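Local coordinates for cytokinin riboside 5'-monophosphate phosphoribohydrolase (Corynebacterium glutamicum, PDB 5WQ3), which belongs to the SLOG clan and has a Rossmann-like alpha/beta fold, in which helices pack around a parallel beta-sheet, at residues 177-180 with 181-185; 184-188 with 189-193. One frame throughout, in Å; residues are numbered along the deposited sequence.

Interaction 1 (177-180 with 181-185); sequences DELF and EVLCM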
loop_
_atom_site.group_PDB
_atom_site.type_symbol
_atom_site.label_atom_id
_atom_site.label_comp_id
_atom_site.label_asym_id
_atom_site.label_seq_id
_atom_site.Cartn_x
_atom_site.Cartn_y
_atom_site.Cartn_z
ATOM N N ASP C 177 7.737 8.652 -61.005
ATOM C CA ASP C 177 6.574 9.538 -61.296
ATOM C C ASP C 177 6.984 10.787 -62.121
ATOM O O ASP C 177 6.380 11.115 -63.166
ATOM C CB ASP C 177 5.908 9.917 -59.941
ATOM C CG ASP C 177 4.640 10.856 -60.116
ATOM O OD1 ASP C 177 4.064 10.968 -61.219
ATOM O OD2 ASP C 177 4.288 11.483 -59.113
ATOM N N GLU C 178 8.000 11.519 -61.657
ATOM C CA GLU C 178 8.514 12.754 -62.392
ATOM C C GLU C 178 9.117 12.389 -63.692
ATOM O O GLU C 178 8.931 13.064 -64.683
ATOM C CB GLU C 178 9.601 13.441 -61.578
ATOM C CG GLU C 178 9.042 14.110 -60.374
ATOM C CD GLU C 178 8.331 15.408 -60.734
ATOM O OE1 GLU C 178 8.284 15.832 -61.920
ATOM O OE2 GLU C 178 7.855 16.028 -59.800
ATOM N N LEU C 179 9.804 11.246 -63.748
ATOM C CA LEU C 179 10.374 10.850 -65.022
ATOM C C LEU C 179 9.385 10.648 -66.098
ATOM O O LEU C 179 9.569 11.144 -67.220
ATOM C CB LEU C 179 11.216 9.543 -64.847
ATOM C CG LEU C 179 11.817 9.034 -66.140
ATOM C CD1 LEU C 179 12.759 10.014 -66.816
ATOM C CD2 LEU C 179 12.545 7.689 -65.923
ATOM N N PHE C 180 8.314 9.870 -65.819
ATOM C CA PHE C 180 7.336 9.594 -66.838
ATOM C C PHE C 180 6.456 10.808 -67.138
ATOM O O PHE C 180 6.077 10.994 -68.261
ATOM C CB PHE C 180 6.568 8.338 -66.592
ATOM C CG PHE C 180 7.415 7.107 -66.778
ATOM C CD1 PHE C 180 7.854 6.774 -68.020
ATOM C CD2 PHE C 180 7.775 6.337 -65.718
ATOM C CE1 PHE C 180 8.672 5.696 -68.246
ATOM C CE2 PHE C 180 8.605 5.198 -65.914
ATOM C CZ PHE C 180 9.033 4.905 -67.187
ATOM N N GLU C 181 6.309 11.692 -66.184
ATOM C CA GLU C 181 5.656 12.966 -66.492
ATOM C C GLU C 181 6.461 13.828 -67.443
ATOM O O GLU C 181 5.924 14.326 -68.405
ATOM C CB GLU C 181 5.473 13.652 -65.201
ATOM C CG GLU C 181 4.645 14.880 -65.160
ATOM C CD GLU C 181 4.513 15.241 -63.690
ATOM O OE1 GLU C 181 4.225 14.304 -62.871
ATOM O OE2 GLU C 181 4.795 16.412 -63.361
ATOM N N VAL C 182 7.766 13.982 -67.217
ATOM C CA VAL C 182 8.530 14.814 -68.140
ATOM C C VAL C 182 8.569 14.143 -69.514
ATOM O O VAL C 182 8.485 14.790 -70.534
ATOM C CB VAL C 182 9.924 15.219 -67.634
ATOM C CG1 VAL C 182 10.776 14.016 -67.211
ATOM C CG2 VAL C 182 10.657 16.011 -68.701
ATOM N N LEU C 183 8.729 12.830 -69.531
ATOM C CA LEU C 183 8.753 12.116 -70.783
ATOM C C LEU C 183 7.455 12.364 -71.589
ATOM O O LEU C 183 7.546 12.608 -72.775
ATOM C CB LEU C 183 8.969 10.622 -70.571
ATOM C CG LEU C 183 10.426 10.248 -70.425
ATOM C CD1 LEU C 183 10.517 8.818 -69.940
ATOM C CD2 LEU C 183 11.174 10.410 -71.743
ATOM N N CYS C 184 6.306 12.326 -70.930
ATOM C CA CYS C 184 5.022 12.618 -71.586
ATOM C C CYS C 184 4.860 14.112 -71.992
ATOM O O CYS C 184 4.179 14.415 -72.964
ATOM C CB CYS C 184 3.866 12.146 -70.688
ATOM S SG CYS C 184 2.210 12.455 -71.345
ATOM N N MET C 185 5.483 15.026 -71.252
ATOM C CA MET C 185 5.495 16.436 -71.576
ATOM C C MET C 185 6.412 16.658 -72.779
ATOM O O MET C 185 6.097 17.449 -73.657
ATOM C CB MET C 185 5.926 17.275 -70.402
ATOM C CG MET C 185 4.997 17.222 -69.204
ATOM S SD MET C 185 3.484 18.144 -69.493
ATOM C CE MET C 185 2.223 16.881 -69.581
HETATM O O HOH W 1 6.970 17.708 -62.757
#

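Interaction 2 (184-188 with 189-193); sequences CMVQT and GKVTN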
loop_
_atom_site.group_PDB
_atom_site.type_symbol
_atom_site.label_atom_id
_atom_site.label_comp_id
_atom_site.label_asym_id
_atom_site.label_seq_id
_atom_site.Cartn_x
_atom_site.Cartn_y
_atom_site.Cartn_z
ATOM N N CYS C 184 6.306 12.326 -70.930
ATOM C CA CYS C 184 5.022 12.618 -71.586
ATOM C C CYS C 184 4.860 14.112 -71.992
ATOM O O CYS C 184 4.179 14.415 -72.964
ATOM C CB CYS C 184 3.866 12.146 -70.688
ATOM S SG CYS C 184 2.210 12.455 -71.345
ATOM N N MET C 185 5.483 15.026 -71.252
ATOM C CA MET C 185 5.495 16.436 -71.576
ATOM C C MET C 185 6.412 16.658 -72.779
ATOM O O MET C 185 6.097 17.449 -73.657
ATOM C CB MET C 185 5.926 17.275 -70.402
ATOM C CG MET C 185 4.997 17.222 -69.204
ATOM S SD MET C 185 3.484 18.144 -69.493
ATOM C CE MET C 185 2.223 16.881 -69.581
ATOM N N VAL C 186 7.516 15.912 -72.860
ATOM C CA VAL C 186 8.383 16.058 -74.021
ATOM C C VAL C 186 7.698 15.495 -75.258
ATOM O O VAL C 186 7.650 16.153 -76.318
ATOM C CB VAL C 186 9.783 15.476 -73.794
ATOM C CG1 VAL C 186 10.569 15.356 -75.090
ATOM C CG2 VAL C 186 10.520 16.342 -72.802
ATOM N N GLN C 187 7.115 14.314 -75.125
ATOM C CA GLN C 187 6.466 13.668 -76.265
ATOM C C GLN C 187 5.256 14.489 -76.780
ATOM O O GLN C 187 5.091 14.609 -77.970
ATOM C CB GLN C 187 6.159 12.207 -75.913
ATOM C CG GLN C 187 5.120 11.504 -76.706
ATOM C CD GLN C 187 4.709 10.296 -75.915
ATOM O OE1 GLN C 187 4.123 10.431 -74.852
ATOM N NE2 GLN C 187 5.120 9.146 -76.348
ATOM N N THR C 188 4.491 15.135 -75.896
ATOM C CA THR C 188 3.328 15.928 -76.307
ATOM C C THR C 188 3.708 17.330 -76.776
ATOM O O THR C 188 2.845 18.035 -77.253
ATOM C CB THR C 188 2.242 16.063 -75.192
ATOM O OG1 THR C 188 2.788 16.619 -73.971
ATOM C CG2 THR C 188 1.616 14.747 -74.889
ATOM N N GLY C 189 4.972 17.745 -76.638
ATOM C CA GLY C 189 5.373 19.110 -77.009
ATOM C C GLY C 189 4.991 20.209 -76.020
ATOM O O GLY C 189 5.082 21.380 -76.322
ATOM N N LYS C 190 4.629 19.863 -74.793
ATOM C CA LYS C 190 4.271 20.894 -73.836
ATOM C C LYS C 190 5.562 21.513 -73.294
ATOM O O LYS C 190 5.519 22.565 -72.716
ATOM C CB LYS C 190 3.404 20.311 -72.717
ATOM C CG LYS C 190 2.149 19.542 -73.179
ATOM C CD LYS C 190 1.078 20.428 -73.810
ATOM C CE LYS C 190 0.523 21.435 -72.798
ATOM N NZ LYS C 190 -0.641 22.247 -73.273
ATOM N N VAL C 191 6.700 20.811 -73.435
ATOM C CA VAL C 191 8.029 21.390 -73.226
ATOM C C VAL C 191 8.859 21.014 -74.425
ATOM O O VAL C 191 8.581 20.043 -75.105
ATOM C CB VAL C 191 8.760 21.057 -71.870
ATOM C CG1 VAL C 191 7.954 21.519 -70.690
ATOM C CG2 VAL C 191 9.126 19.583 -71.719
ATOM N N THR C 192 9.848 21.839 -74.676
ATOM C CA THR C 192 10.687 21.813 -75.832
ATOM C C THR C 192 12.102 22.032 -75.300
ATOM O O THR C 192 12.295 22.846 -74.403
ATOM C CB THR C 192 10.298 23.005 -76.725
ATOM O OG1 THR C 192 9.015 22.766 -77.301
ATOM C CG2 THR C 192 11.278 23.196 -77.813
ATOM N N ASN C 193 13.084 21.330 -75.876
ATOM C CA ASN C 193 14.499 21.519 -75.591
ATOM C C ASN C 193 14.753 21.272 -74.118
ATOM O O ASN C 193 15.347 22.137 -73.400
ATOM C CB ASN C 193 14.960 22.922 -75.959
ATOM C CG ASN C 193 14.801 23.238 -77.446
ATOM O OD1 ASN C 193 14.182 24.252 -77.822
ATOM N ND2 ASN C 193 15.413 22.419 -78.286
HETATM O O HOH W 2 9.089 18.273 -77.020
#

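Interaction 1 (177-180 with 181-185)
Leu179 and Leu183, one helical turn apart, run side by side in the same direction, and CG of Leu179 lies 4.0 Å from CD1 of Leu183. That methyl also reaches Phe180, 3.9 Å from ring atom CD1, coming obliquely to the ring. Leu179 faces Ile196 and Leu198 of the neighbouring strand, while Phe180 rests on Leu207 and Ile211 of helix 201-216. The backbone contributes four successive i to i+4 bonds, from Glu181 N to Asp177 O (3.1 Å) through Cys184 N to Phe180 O (3.0 Å). The acidic side chains gather on another side of the helix, toward helix 152-162. Glu181 holds CG opposite its backbone N (chi1 -171°) and then runs extended, bringing OE1 to 3.7 Å from Asp177 OD1, the planes of the two carboxylates turned 68° apart. Lys156 of helix 152-162 makes salt bridges to both residues, which probably offsets their repulsion. Glu178, bent at chi2, lies alongside Glu181, and a modelled water sits between its OE1 and Glu181 OE2; at 2.4 Å from Glu178 OE1 its placement is doubtful. Glu178 ends the PGGxGTxxE signature of LOG-type proteins, here on the helix of a beta-alpha-beta unit.

Interaction 2 (184-188 with 189-193)
Met185 bends at chi2 and chi3 so that its side chain slants across that of Lys190, with SD 3.9 Å from Lys190 CB. CG2 of Val186 meets CG2 of Val191 at 3.7 Å, the two side chains set at about a right angle. Thr188 touches Lys190 as well, its OG1 packed 3.1 Å from the aliphatic CG. Behind these side chains lie the backbone bonds that bring the chain round. Gly189 N reaches back to Val186 O at 3.1 Å from above the carbonyl plane, 66° out of it, and Met185 O receives weak bonds from both Lys190 N and Val191 N. One water joins Val186 O and Val191 O, 2.7 Å from each, and so ties the helix end to the departing chain. Thr188 is fixed in turn: with OG1 between its backbone N and carbonyl carbon (chi1 56°), the hydroxyl donates to a lone pair of Cys184 O at 2.8 Å, an oxygen that also takes Thr188 N. Further out, Gln187 bonds Asp225. Positive phi at Gly189 (77°), with the bonds Gly189 N to Val186 O and, weakly, Lys190 N to Met185 O, defines a Schellman motif, accompanied by Met185 against the aliphatic base of Lys190.

From the N-terminal side, the chain leaves strand 166-168 and enters helix 173-188, where interaction 1 spans successive turns and closes no loop beyond them. Interaction 2 begins before interaction 1 has ended: residues 184-185 belong to both, so the two overlap in sequence, neither enclosing the other, with centres about 9 Å apart. Residues 189-193 then leave the helix for strand 196-199, and interaction 2 closes this reversal at the surface. Interaction 1 lies deeper, setting the helix among helices 152-162 and 201-216 and the sheet. Together they follow the helix of one beta-alpha-beta crossover from its interior to its C-terminal end.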